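Local coordinates for cystathionine beta-lyase family protein, YNBB B.subtilis ortholog (Clostridium acetobutylicum, PDB 3HVY) that is probably a pyridoxal-phosphate-dependent lyase of the methionine gamma-lyase family, with the cofactor bound covalently, and may take part in aluminium resistance, at residues R81-I86 / G254-G259; S91-P96 / Q266-V271; V217-G222 / K228-V233. All blocks are in the same frame, centred on the assembly; numbering follows the deposited sequence.

Contact 1 (R81-I86 / G254-G259); sequences RVYANI and GGYIAG. With NA (sodium ion), chain X.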
loop_
_atom_site.group_PDB
_atom_site.type_symbol
_atom_site.label_atom_id
_atom_site.label_comp_id
_atom_site.label_asym_id
_atom_site.label_seq_id
_atom_site.Cartn_x
_atom_site.Cartn_y
_atom_site.Cartn_z
ATOM N N ARG D 81 -14.595 10.255 -14.687
ATOM C CA ARG D 81 -15.819 10.180 -15.486
ATOM C C ARG D 81 -17.031 9.811 -14.630
ATOM O O ARG D 81 -18.122 10.361 -14.809
ATOM C CB ARG D 81 -15.657 9.211 -16.632
ATOM C CG ARG D 81 -14.756 9.771 -17.715
ATOM C CD ARG D 81 -14.794 8.923 -18.989
ATOM N NE ARG D 81 -13.986 7.717 -18.844
ATOM C CZ ARG D 81 -12.659 7.666 -19.026
ATOM N NH1 ARG D 81 -11.956 8.715 -19.433
ATOM N NH2 ARG D 81 -12.024 6.528 -18.845
ATOM N N VAL D 82 -16.835 8.929 -13.650
ATOM C CA VAL D 82 -17.946 8.535 -12.754
ATOM C C VAL D 82 -18.445 9.757 -11.941
ATOM O O VAL D 82 -19.649 10.010 -11.876
ATOM C CB VAL D 82 -17.534 7.334 -11.846
ATOM C CG1 VAL D 82 -18.545 7.123 -10.712
ATOM C CG2 VAL D 82 -17.367 6.028 -12.739
ATOM N N TYR D 83 -17.520 10.520 -11.350
ATOM C CA TYR D 83 -17.891 11.691 -10.609
ATOM C C TYR D 83 -18.582 12.724 -11.523
ATOM O O TYR D 83 -19.573 13.334 -11.125
ATOM C CB TYR D 83 -16.684 12.354 -9.987
ATOM C CG TYR D 83 -16.308 11.975 -8.570
ATOM C CD1 TYR D 83 -15.981 10.684 -8.224
ATOM C CD2 TYR D 83 -16.160 12.974 -7.583
ATOM C CE1 TYR D 83 -15.531 10.378 -6.888
ATOM C CE2 TYR D 83 -15.742 12.679 -6.304
ATOM C CZ TYR D 83 -15.469 11.378 -5.942
ATOM O OH TYR D 83 -15.040 11.111 -4.634
ATOM N N ALA D 84 -18.034 12.974 -12.708
ATOM C CA ALA D 84 -18.667 13.939 -13.650
ATOM C C ALA D 84 -20.138 13.514 -13.936
ATOM O O ALA D 84 -21.087 14.336 -13.970
ATOM C CB ALA D 84 -17.872 14.021 -14.939
ATOM N N ASN D 85 -20.335 12.225 -14.108
ATOM C CA ASN D 85 -21.688 11.699 -14.333
ATOM C C ASN D 85 -22.589 11.961 -13.103
ATOM O O ASN D 85 -23.711 12.489 -13.221
ATOM C CB ASN D 85 -21.602 10.212 -14.586
ATOM C CG ASN D 85 -22.873 9.638 -15.205
ATOM O OD1 ASN D 85 -23.906 10.323 -15.316
ATOM N ND2 ASN D 85 -22.789 8.389 -15.663
ATOM N N ILE D 86 -22.092 11.649 -11.912
ATOM C CA ILE D 86 -22.878 11.818 -10.686
ATOM C C ILE D 86 -23.276 13.283 -10.480
ATOM O O ILE D 86 -24.431 13.606 -10.149
ATOM C CB ILE D 86 -22.111 11.301 -9.447
ATOM C CG1 ILE D 86 -22.016 9.777 -9.528
ATOM C CG2 ILE D 86 -22.790 11.766 -8.131
ATOM C CD1 ILE D 86 -20.967 9.136 -8.550
ATOM N N GLY D 254 -7.256 13.172 0.011
ATOM C CA GLY D 254 -7.608 13.642 -1.342
ATOM C C GLY D 254 -8.772 14.612 -1.431
ATOM O O GLY D 254 -9.316 15.069 -0.423
ATOM N N GLY D 255 -9.116 14.955 -2.669
ATOM C CA GLY D 255 -10.111 15.986 -2.944
ATOM C C GLY D 255 -10.631 15.836 -4.367
ATOM O O GLY D 255 -10.102 15.035 -5.152
ATOM N N TYR D 256 -11.659 16.623 -4.690
ATOM C CA TYR D 256 -12.235 16.615 -6.000
ATOM C C TYR D 256 -12.557 18.046 -6.447
ATOM O O TYR D 256 -12.766 18.941 -5.623
ATOM C CB TYR D 256 -13.467 15.705 -6.062
ATOM C CG TYR D 256 -14.705 16.267 -5.376
ATOM C CD1 TYR D 256 -14.946 16.021 -4.030
ATOM C CD2 TYR D 256 -15.622 17.058 -6.090
ATOM C CE1 TYR D 256 -16.059 16.572 -3.400
ATOM C CE2 TYR D 256 -16.735 17.615 -5.454
ATOM C CZ TYR D 256 -16.953 17.351 -4.114
ATOM O OH TYR D 256 -18.043 17.866 -3.436
ATOM N N ILE D 257 -12.524 18.228 -7.764
ATOM C CA ILE D 257 -13.005 19.406 -8.441
ATOM C C ILE D 257 -13.886 18.918 -9.577
ATOM O O ILE D 257 -13.544 17.964 -10.243
ATOM C CB ILE D 257 -11.884 20.276 -8.990
ATOM C CG1 ILE D 257 -11.017 20.757 -7.860
ATOM C CG2 ILE D 257 -12.512 21.481 -9.857
ATOM C CD1 ILE D 257 -9.824 21.621 -8.270
ATOM N N ALA D 258 -15.051 19.531 -9.753
ATOM C CA ALA D 258 -16.013 19.111 -10.764
ATOM C C ALA D 258 -16.707 20.326 -11.351
ATOM O O ALA D 258 -16.979 21.317 -10.669
ATOM C CB ALA D 258 -17.057 18.162 -10.203
ATOM N N GLY D 259 -17.027 20.223 -12.630
ATOM C CA GLY D 259 -17.665 21.327 -13.343
ATOM C C GLY D 259 -17.430 21.328 -14.843
ATOM O O GLY D 259 -17.183 20.289 -15.466
HETATM NA NA NA X . -25.290 12.133 -14.899
HETATM O O HOH W 1 -27.142 11.349 -16.216
HETATM O O HOH W 2 -23.916 13.241 -16.874
#
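Tyr83 of helix 74-87 and Tyr256 of strand 255-259 meet on one face of the seven-stranded mixed sheet of the PLP-dependent aminotransferase-type fold. The packing is tight at one point: Tyr83 CE2 lies 3.8 Å from Tyr256 CB and 3.8 Å from its CG, so one corner of the Tyr83 ring rests on the root of the other side chain. The two side chains cross at about a right angle, and the ring planes are inclined at 56° with centroids 5.7 Å apart. Tyr256 CG sits between its own backbone N and carbonyl carbon (chi1 74°), and the ring runs on to a hydroxyl that hydrogen-bonds Glu223. Tyr83 also rests on Ala92 and Val94 of the neighbouring strand 91-95, and both rings are buried. Away from the sheet the helix has a more polar, hydrated side at Asn85, which is partly exposed. There Asn85, with CG anti to its backbone N (chi1 -164°), chelates a sodium ion through two of its own oxygens. Asn88 OD1 and two waters complete the observed ligands, and Glu55 accepts from Asn85 ND2. The sodium lies 2.3 Å from Asn85 OD1 and 2.3 Å from Asn85 O.

Contact 2 (S91-P96 / Q266-V271); sequences SAFVRP and QATFRV. With EDO (1,2-ethanediol), chain S.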
loop_
_atom_site.group_PDB
_atom_site.type_symbol
_atom_site.label_atom_id
_atom_site.label_comp_id
_atom_site.label_asym_id
_atom_site.label_seq_id
_atom_site.Cartn_x
_atom_site.Cartn_y
_atom_site.Cartn_z
ATOM N N SER D 91 -16.862 17.674 -16.644
ATOM C CA SER D 91 -15.630 17.072 -16.162
ATOM C C SER D 91 -15.535 17.001 -14.663
ATOM O O SER D 91 -16.294 17.647 -13.922
ATOM C CB SER D 91 -14.405 17.889 -16.617
ATOM O OG SER D 91 -14.524 18.240 -17.945
ATOM N N ALA D 92 -14.525 16.247 -14.233
ATOM C CA ALA D 92 -14.203 16.099 -12.825
ATOM C C ALA D 92 -12.761 15.681 -12.760
ATOM O O ALA D 92 -12.200 15.150 -13.741
ATOM C CB ALA D 92 -15.119 15.099 -12.072
ATOM N N PHE D 93 -12.186 15.920 -11.590
ATOM C CA PHE D 93 -10.766 15.754 -11.296
ATOM C C PHE D 93 -10.678 15.371 -9.822
ATOM O O PHE D 93 -10.849 16.219 -8.926
ATOM C CB PHE D 93 -10.039 17.049 -11.597
ATOM C CG PHE D 93 -8.560 17.037 -11.276
ATOM C CD1 PHE D 93 -7.645 16.359 -12.080
ATOM C CD2 PHE D 93 -8.089 17.715 -10.182
ATOM C CE1 PHE D 93 -6.317 16.389 -11.820
ATOM C CE2 PHE D 93 -6.736 17.706 -9.903
ATOM C CZ PHE D 93 -5.848 17.063 -10.752
ATOM N N VAL D 94 -10.465 14.079 -9.603
ATOM C CA VAL D 94 -10.439 13.462 -8.311
ATOM C C VAL D 94 -9.056 12.856 -8.117
ATOM O O VAL D 94 -8.566 12.058 -8.958
ATOM C CB VAL D 94 -11.491 12.329 -8.230
ATOM C CG1 VAL D 94 -11.582 11.793 -6.777
ATOM C CG2 VAL D 94 -12.841 12.773 -8.803
ATOM N N ARG D 95 -8.398 13.229 -7.020
ATOM C CA ARG D 95 -7.023 12.822 -6.831
ATOM C C ARG D 95 -6.723 12.680 -5.374
ATOM O O ARG D 95 -7.222 13.456 -4.533
ATOM C CB ARG D 95 -6.056 13.865 -7.381
ATOM C CG ARG D 95 -6.071 14.052 -8.871
ATOM C CD ARG D 95 -5.484 12.859 -9.601
ATOM N NE ARG D 95 -5.375 13.072 -11.046
ATOM C CZ ARG D 95 -6.377 12.955 -11.907
ATOM N NH1 ARG D 95 -7.587 12.651 -11.487
ATOM N NH2 ARG D 95 -6.161 13.164 -13.198
ATOM N N PRO D 96 -5.886 11.694 -5.034
ATOM C CA PRO D 96 -5.406 11.529 -3.643
ATOM C C PRO D 96 -4.349 12.609 -3.316
ATOM O O PRO D 96 -4.008 12.867 -2.156
ATOM C CB PRO D 96 -4.746 10.141 -3.683
ATOM C CG PRO D 96 -4.212 10.065 -5.099
ATOM C CD PRO D 96 -5.314 10.682 -5.930
ATOM N N GLN D 266 -8.435 24.308 -16.052
ATOM C CA GLN D 266 -7.563 25.359 -15.532
ATOM C C GLN D 266 -7.069 25.066 -14.088
ATOM O O GLN D 266 -5.920 25.417 -13.696
ATOM C CB GLN D 266 -8.204 26.715 -15.615
ATOM C CG GLN D 266 -8.314 27.339 -17.029
ATOM C CD GLN D 266 -6.991 27.396 -17.788
ATOM O OE1 GLN D 266 -5.992 27.963 -17.328
ATOM N NE2 GLN D 266 -6.988 26.802 -18.965
ATOM N N ALA D 267 -7.967 24.528 -13.276
ATOM C CA ALA D 267 -7.639 24.116 -11.925
ATOM C C ALA D 267 -6.548 23.078 -11.942
ATOM O O ALA D 267 -5.651 23.121 -11.086
ATOM C CB ALA D 267 -8.892 23.572 -11.187
ATOM N N THR D 268 -6.610 22.120 -12.881
ATOM C CA THR D 268 -5.564 21.096 -12.916
ATOM C C THR D 268 -4.139 21.666 -13.112
ATOM O O THR D 268 -3.158 21.041 -12.685
ATOM C CB THR D 268 -5.792 19.984 -13.952
ATOM O OG1 THR D 268 -5.633 20.534 -15.257
ATOM C CG2 THR D 268 -7.199 19.282 -13.771
ATOM N N PHE D 269 -4.012 22.780 -13.806
ATOM C CA PHE D 269 -2.698 23.407 -14.064
ATOM C C PHE D 269 -2.139 24.055 -12.830
ATOM O O PHE D 269 -0.903 24.249 -12.721
ATOM C CB PHE D 269 -2.746 24.429 -15.213
ATOM C CG PHE D 269 -3.131 23.840 -16.554
ATOM C CD1 PHE D 269 -2.632 22.623 -16.974
ATOM C CD2 PHE D 269 -3.979 24.539 -17.409
ATOM C CE1 PHE D 269 -2.985 22.091 -18.217
ATOM C CE2 PHE D 269 -4.337 24.012 -18.641
ATOM C CZ PHE D 269 -3.829 22.801 -19.044
ATOM N N ARG D 270 -3.027 24.433 -11.906
ATOM C CA ARG D 270 -2.599 24.891 -10.574
ATOM C C ARG D 270 -2.209 23.725 -9.664
ATOM O O ARG D 270 -1.282 23.822 -8.841
ATOM C CB ARG D 270 -3.709 25.667 -9.901
ATOM C CG ARG D 270 -3.528 25.864 -8.413
ATOM C CD ARG D 270 -2.319 26.724 -8.064
ATOM N NE ARG D 270 -2.064 26.602 -6.620
ATOM C CZ ARG D 270 -1.508 27.549 -5.886
ATOM N NH1 ARG D 270 -1.145 28.689 -6.435
ATOM N NH2 ARG D 270 -1.316 27.368 -4.593
ATOM N N VAL D 271 -2.917 22.613 -9.820
ATOM C CA VAL D 271 -2.642 21.445 -9.002
ATOM C C VAL D 271 -1.303 20.844 -9.348
ATOM O O VAL D 271 -0.593 20.413 -8.459
ATOM C CB VAL D 271 -3.772 20.379 -9.064
ATOM C CG1 VAL D 271 -3.357 19.137 -8.218
ATOM C CG2 VAL D 271 -5.094 20.982 -8.542
HETATM C C1 EDO S . -0.957 30.929 -9.036
HETATM O O1 EDO S . -1.599 29.737 -9.495
HETATM C C2 EDO S . 0.488 30.813 -9.405
HETATM O O2 EDO S . 1.264 30.291 -8.307
#
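Strand 91-95 and helix 261-271 come nearest in backbone at Phe93 and Thr268, whose CA atoms are 7.6 Å apart, a spacing bridged by side chains alone. The strand is an outer strand of the mixed sheet within this chain, in the PLP-dependent aminotransferase-type fold, and runs antiparallel to strand 255-259, which leads directly into this helix. Phe93 carries the contact. With CG anti to its backbone N (chi1 177°), its ring extends to the helix and receives the Thr268 methyl over one face in a CH-pi contact: CG2 stands 3.6 Å from the ring centroid, 18° off the normal. The methyl leans to one side of the ring, so its nearest atom is Phe93 CD1, at 3.4 Å. Thr268 divides its two branches between different tasks, CG2 going to the ring while OG1 hydrogen-bonds Thr265 O, three residues earlier, which satisfies the buried hydroxyl. One turn further on, Val271 meets the far end of the ring obliquely, its CG2 3.9 Å from Phe93 CE2 and CG1 close behind.

On the opposite face of the Phe93 ring, Arg95 CG lies 3.5 Å above the plane, toward the rim, and the Arg95 guanidinium turns a face to Phe93 CE1, which stands over its centre. Asp80 forms a salt bridge with Arg95 NH1, and Gly278 O accepts from NH2. Arg270 takes no part in the strand packing; its NH2 hydrogen-bonds Thr272 O of the second subunit, so the helix also faces a subunit interface. The Arg95 guanidinium is further fixed by NH1 donating to Val94 O at 2.8 Å, from a position 49° above the carbonyl plane.

Contact 3 (V217-G222 / K228-V233); sequences VDNCYG and KEPTDV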
loop_
_atom_site.group_PDB
_atom_site.type_symbol
_atom_site.label_atom_id
_atom_site.label_comp_id
_atom_site.label_asym_id
_atom_site.label_seq_id
_atom_site.Cartn_x
_atom_site.Cartn_y
_atom_site.Cartn_z
ATOM N N VAL D 217 -18.970 26.835 -6.164
ATOM C CA VAL D 217 -19.506 26.436 -4.814
ATOM C C VAL D 217 -18.565 25.461 -4.065
ATOM O O VAL D 217 -18.236 24.398 -4.565
ATOM C CB VAL D 217 -20.893 25.794 -4.935
ATOM C CG1 VAL D 217 -21.571 25.513 -3.558
ATOM C CG2 VAL D 217 -21.795 26.693 -5.798
ATOM N N ASP D 218 -18.116 25.876 -2.888
ATOM C CA ASP D 218 -17.413 25.019 -1.933
ATOM C C ASP D 218 -18.466 24.044 -1.441
ATOM O O ASP D 218 -19.396 24.449 -0.732
ATOM C CB ASP D 218 -16.893 25.897 -0.806
ATOM C CG ASP D 218 -16.318 25.104 0.358
ATOM O OD1 ASP D 218 -16.423 23.854 0.334
ATOM O OD2 ASP D 218 -15.797 25.757 1.325
ATOM N N ASN D 219 -18.368 22.778 -1.866
ATOM C CA ASN D 219 -19.433 21.788 -1.599
ATOM C C ASN D 219 -19.142 20.912 -0.380
ATOM O O ASN D 219 -19.811 19.920 -0.170
ATOM C CB ASN D 219 -19.593 20.879 -2.815
ATOM C CG ASN D 219 -20.959 20.302 -2.913
ATOM O OD1 ASN D 219 -21.934 20.963 -2.533
ATOM N ND2 ASN D 219 -21.067 19.036 -3.414
ATOM N N CYS D 220 -18.087 21.235 0.363
ATOM C CA CYS D 220 -17.740 20.442 1.525
ATOM C C CYS D 220 -18.909 20.183 2.491
ATOM O O CYS D 220 -19.593 21.099 2.875
ATOM C CB CYS D 220 -16.597 21.108 2.295
ATOM S SG CYS D 220 -14.958 20.917 1.515
ATOM N N TYR D 221 -19.051 18.924 2.874
ATOM C CA TYR D 221 -20.033 18.401 3.822
ATOM C C TYR D 221 -21.414 18.227 3.245
ATOM O O TYR D 221 -22.329 17.739 3.921
ATOM C CB TYR D 221 -20.176 19.279 5.031
ATOM C CG TYR D 221 -18.963 19.323 5.953
ATOM C CD1 TYR D 221 -18.600 18.207 6.657
ATOM C CD2 TYR D 221 -18.244 20.490 6.169
ATOM C CE1 TYR D 221 -17.577 18.219 7.551
ATOM C CE2 TYR D 221 -17.161 20.500 7.091
ATOM C CZ TYR D 221 -16.869 19.353 7.771
ATOM O OH TYR D 221 -15.836 19.273 8.682
ATOM N N GLY D 222 -21.598 18.612 2.004
ATOM C CA GLY D 222 -22.943 18.558 1.448
ATOM C C GLY D 222 -23.209 17.386 0.510
ATOM O O GLY D 222 -24.341 17.176 0.089
ATOM N N LYS D 228 -29.928 16.478 -5.097
ATOM C CA LYS D 228 -29.209 17.268 -6.096
ATOM C C LYS D 228 -27.972 17.847 -5.462
ATOM O O LYS D 228 -27.867 17.940 -4.248
ATOM C CB LYS D 228 -30.045 18.443 -6.606
ATOM C CG LYS D 228 -31.258 18.078 -7.422
ATOM C CD LYS D 228 -31.991 19.336 -7.994
ATOM N N GLU D 229 -27.044 18.241 -6.317
ATOM C CA GLU D 229 -25.817 18.919 -5.945
ATOM C C GLU D 229 -25.848 20.307 -6.627
ATOM O O GLU D 229 -26.714 20.587 -7.436
ATOM C CB GLU D 229 -24.618 18.083 -6.424
ATOM C CG GLU D 229 -24.510 16.709 -5.761
ATOM C CD GLU D 229 -24.323 16.779 -4.265
ATOM O OE1 GLU D 229 -23.723 17.772 -3.819
ATOM O OE2 GLU D 229 -24.779 15.836 -3.525
ATOM N N PRO D 230 -24.958 21.209 -6.235
ATOM C CA PRO D 230 -24.979 22.589 -6.778
ATOM C C PRO D 230 -24.805 22.649 -8.299
ATOM O O PRO D 230 -25.311 23.548 -8.948
ATOM C CB PRO D 230 -23.833 23.246 -6.052
ATOM C CG PRO D 230 -23.680 22.437 -4.789
ATOM C CD PRO D 230 -23.951 21.039 -5.186
ATOM N N THR D 231 -24.115 21.651 -8.857
ATOM C CA THR D 231 -23.876 21.545 -10.281
ATOM C C THR D 231 -25.160 21.224 -11.058
ATOM O O THR D 231 -25.220 21.375 -12.266
ATOM C CB THR D 231 -22.784 20.531 -10.564
ATOM O OG1 THR D 231 -23.050 19.328 -9.854
ATOM C CG2 THR D 231 -21.442 21.076 -10.132
ATOM N N ASP D 232 -26.173 20.767 -10.347
ATOM C CA ASP D 232 -27.488 20.493 -10.923
ATOM C C ASP D 232 -28.339 21.767 -10.962
ATOM O O ASP D 232 -29.422 21.763 -11.534
ATOM C CB ASP D 232 -28.236 19.466 -10.081
ATOM C CG ASP D 232 -27.575 18.091 -10.099
ATOM O OD1 ASP D 232 -27.365 17.587 -11.196
ATOM O OD2 ASP D 232 -27.272 17.499 -9.031
ATOM N N VAL D 233 -27.898 22.839 -10.309
ATOM C CA VAL D 233 -28.683 24.088 -10.315
ATOM C C VAL D 233 -27.868 25.305 -10.769
ATOM O O VAL D 233 -28.082 26.420 -10.312
ATOM C CB VAL D 233 -29.395 24.291 -8.916
ATOM C CG1 VAL D 233 -30.414 23.135 -8.674
ATOM C CG2 VAL D 233 -28.426 24.339 -7.826
#
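Glu229 OE1 is gripped by two donors: Asn219 ND2 at 3.0 Å, and Arg184 NH1 in a salt bridge. The bond from Asn219 is nearly straight, with an N-H...O angle of 174°. Its acceptor lies in the amide plane, yet the amide nitrogen approaches the carboxylate from the anti side and 34° out of its plane, the two flat groups being turned 79° apart. Glu229 reaches this position by a bend at chi2, and its OE2 accepts from Phe224 N. The other end of the amide, Asn219 OD1, accepts from Arg184 NH1 too and closely abuts the Pro230 ring, with CG at 3.2 Å. Segment 217-222 is the end of strand 214-218 and the type II turn Asn219-Gly222 after it, beside the cofactor of the PLP-dependent aminotransferase-type fold: Asp218 OD2 hydrogen-bonds N1 of the pyridoxal-phosphate-modified Lys244, the aspartate-pyridine pairing of this fold type. Its OD1 closes an Asx turn on Cys220 N, which would hold the carboxylate in place. Beside the polar cluster, Val217 packs obliquely on Pro230, its CG1 3.9 Å from Pro230 CG. Pro230 opens a 3-10 turn, and Asp232 OD2 accepts from Glu229 N at 2.8 Å on its anti lone pair.

All three contacts reach the large mixed sheet. Contacts 1 and 2 have centres about 9 Å apart and interlock along the chain: helix 74-87 leads into strand 91-95, and strand 255-259 into helix 261-271. The two strands are antiparallel neighbours, joined at Ile257 O to Phe93 N (2.8 Å), with helix 74-87 on one face of the pair and helix 261-271 on the other. Contact 3, local in sequence, falls between the two halves of both others; its centre is about 11 Å from that of contact 1 and about 17 Å from that of contact 2. Tyr256 OH and Asn219 ND2, 3.2 Å apart, tie contact 1 to contact 3, and so link the edge of the sheet to the turn that follows Asp218, the residue bonded to the cofactor.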